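Local atomic coordinates of cell wall surface anchor family protein (Streptococcus agalactiae serogroup V, PDB entry 3PF2), a protein that forms the shaft of the group B streptococcal type 1 pilus as its major, backbone subunit, represented by a C-terminal fragment with two Ig-like domains. Residues T289-Q292 and T293-N296. Residues are numbered along the deposited sequence; the frame is centred on the assembly and turned at random.
Sequences TVSQ and TSYN
The hydroxyl OG of S294 is gripped twice: S291 N donates to it at 2.8 Å, almost straight with an angle of 173° at the hydrogen, and the same oxygen is hydrogen-bonded to the carbonyl of G183 in strand 178-190. Accepting from the N-H of S291 and, since a carbonyl can only accept, giving its own proton to G183 O, this buried hydroxyl ties the start of the loop to a strand alongside. Its first torsion, 53°, sets OG between N and the carbonyl carbon of its own residue, which turns the oxygen back toward S291. V290 CG1 comes to 3.9 Å from S294 OG, a van der Waals contact beside the bond. Residues S291 to S294 form a type I beta turn, the bend by which the chain leaves edge strand 286-290 of the four-stranded sheet in the prealbumin-like domain and enters the long loop before strand 312-316. Within it the S291 side chain makes an ST turn: its OG takes the N-H of T293 at 3.1 Å, a more bent bond of 146°, and leans against S294 CB at 3.6 Å. T293 OG1 stands 3.7 Å from S291 OG. Beyond the bend a single water bridges two backbone atoms, accepting from N296 N at 2.9 Å and lying 2.7 Å from Q292 O, to which it can donate, though it has more acceptors in reach than protons to give. Just past the turn, Y295 OH is hydrogen-bonded to E249 of strand 247-253.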
ATOM      1  N   THR A 289       1.452 -18.592  -9.046  1.00 11.40           N
ATOM      2  CA  THR A 289       1.989 -17.750  -7.983  1.00 12.09           C
ATOM      3  C   THR A 289       2.273 -16.343  -8.477  1.00 10.97           C
ATOM      4  O   THR A 289       2.679 -16.145  -9.623  1.00 11.40           O
ATOM      5  CB  THR A 289       3.257 -18.322  -7.348  1.00 12.10           C
ATOM      6  OG1 THR A 289       4.220 -18.581  -8.369  1.00 14.01           O
ATOM      7  CG2 THR A 289       2.966 -19.619  -6.597  1.00 14.35           C
ATOM      8  N   VAL A 290       2.020 -15.387  -7.595  1.00 10.75           N
ATOM      9  CA  VAL A 290       2.395 -14.000  -7.780  1.00 10.41           C
ATOM     10  C   VAL A 290       3.625 -13.747  -6.916  1.00 10.65           C
ATOM     11  O   VAL A 290       3.617 -14.048  -5.713  1.00 10.50           O
ATOM     12  CB  VAL A 290       1.254 -13.057  -7.352  1.00  9.74           C
ATOM     13  CG1 VAL A 290       1.721 -11.591  -7.436  1.00 10.60           C
ATOM     14  CG2 VAL A 290       0.044 -13.275  -8.257  1.00 10.73           C
ATOM     15  N   SER A 291       4.684 -13.242  -7.547  1.00 10.74           N
ATOM     16  CA  SER A 291       5.966 -12.972  -6.885  1.00 11.52           C
ATOM     17  C   SER A 291       6.483 -11.610  -7.323  1.00 11.50           C
ATOM     18  O   SER A 291       5.819 -10.898  -8.066  1.00 10.40           O
ATOM     19  CB  SER A 291       6.988 -14.032  -7.291  1.00 11.62           C
ATOM     20  OG  SER A 291       7.377 -13.856  -8.655  1.00 13.58           O
ATOM     21  N   GLN A 292       7.691 -11.254  -6.896  1.00 10.78           N
ATOM     22  CA  GLN A 292       8.284 -10.011  -7.371  1.00 11.67           C
ATOM     23  C   GLN A 292       8.433  -9.980  -8.900  1.00 11.62           C
ATOM     24  O   GLN A 292       8.314  -8.920  -9.521  1.00 12.07           O
ATOM     25  CB  GLN A 292       9.645  -9.792  -6.717  1.00 11.52           C
ATOM     26  CG  GLN A 292      10.315  -8.500  -7.173  1.00 14.47           C
ATOM     27  CD  GLN A 292      11.656  -8.283  -6.526  1.00 18.16           C
ATOM     28  OE1 GLN A 292      12.460  -9.196  -6.424  1.00 20.29           O
ATOM     29  NE2 GLN A 292      11.896  -7.067  -6.074  1.00 24.24           N
ATOM     30  N   THR A 293       8.661 -11.146  -9.497  1.00 11.88           N
ATOM     31  CA  THR A 293       9.054 -11.221 -10.904  1.00 12.31           C
ATOM     32  C   THR A 293       8.058 -11.959 -11.806  1.00 12.05           C
ATOM     33  O   THR A 293       8.414 -12.391 -12.909  1.00 12.77           O
ATOM     34  CB  THR A 293      10.468 -11.859 -11.067  1.00 12.37           C
ATOM     35  OG1 THR A 293      10.467 -13.187 -10.499  1.00 14.04           O
ATOM     36  CG2 THR A 293      11.526 -11.008 -10.371  1.00 14.16           C
ATOM     37  N   SER A 294       6.813 -12.084 -11.362  1.00 11.32           N
ATOM     38  CA  SER A 294       5.810 -12.833 -12.136  1.00 11.44           C
ATOM     39  C   SER A 294       5.091 -11.974 -13.178  1.00 11.21           C
ATOM     40  O   SER A 294       4.257 -12.473 -13.933  1.00 10.98           O
ATOM     41  CB  SER A 294       4.801 -13.530 -11.188  1.00 10.62           C
ATOM     42  OG  SER A 294       4.223 -12.611 -10.276  1.00 11.26           O
ATOM     43  N   TYR A 295       5.414 -10.678 -13.230  1.00 11.83           N
ATOM     44  CA  TYR A 295       4.797  -9.794 -14.219  1.00 12.59           C
ATOM     45  C   TYR A 295       5.894  -9.038 -14.978  1.00 12.47           C
ATOM     46  O   TYR A 295       5.935  -9.060 -16.199  1.00 12.83           O
ATOM     47  CB  TYR A 295       3.783  -8.817 -13.595  1.00 12.71           C
ATOM     48  CG  TYR A 295       2.958  -8.117 -14.669  1.00 12.56           C
ATOM     49  CD1 TYR A 295       1.803  -8.710 -15.182  1.00 14.19           C
ATOM     50  CD2 TYR A 295       3.349  -6.881 -15.184  1.00 14.13           C
ATOM     51  CE1 TYR A 295       1.054  -8.087 -16.173  1.00 14.76           C
ATOM     52  CE2 TYR A 295       2.606  -6.243 -16.165  1.00 13.14           C
ATOM     53  CZ  TYR A 295       1.462  -6.859 -16.663  1.00 15.78           C
ATOM     54  OH  TYR A 295       0.717  -6.244 -17.640  1.00 14.63           O
ATOM     55  N   ASN A 296       6.756  -8.370 -14.229  1.00 13.44           N
ATOM     56  CA  ASN A 296       7.971  -7.734 -14.731  1.00 13.44           C
ATOM     57  C   ASN A 296       9.188  -8.533 -14.329  1.00 14.02           C
ATOM     58  O   ASN A 296       9.298  -8.967 -13.187  1.00 13.63           O
ATOM     59  CB  ASN A 296       8.087  -6.331 -14.122  1.00 13.28           C
ATOM     60  CG  ASN A 296       6.882  -5.457 -14.429  1.00 13.69           C
ATOM     61  OD1 ASN A 296       6.293  -4.837 -13.527  1.00 16.66           O
ATOM     62  ND2 ASN A 296       6.507  -5.398 -15.696  1.00 12.37           N
TER
HETATM   63  O   HOH W   1       6.465  -8.126 -11.360  1.00 12.45           O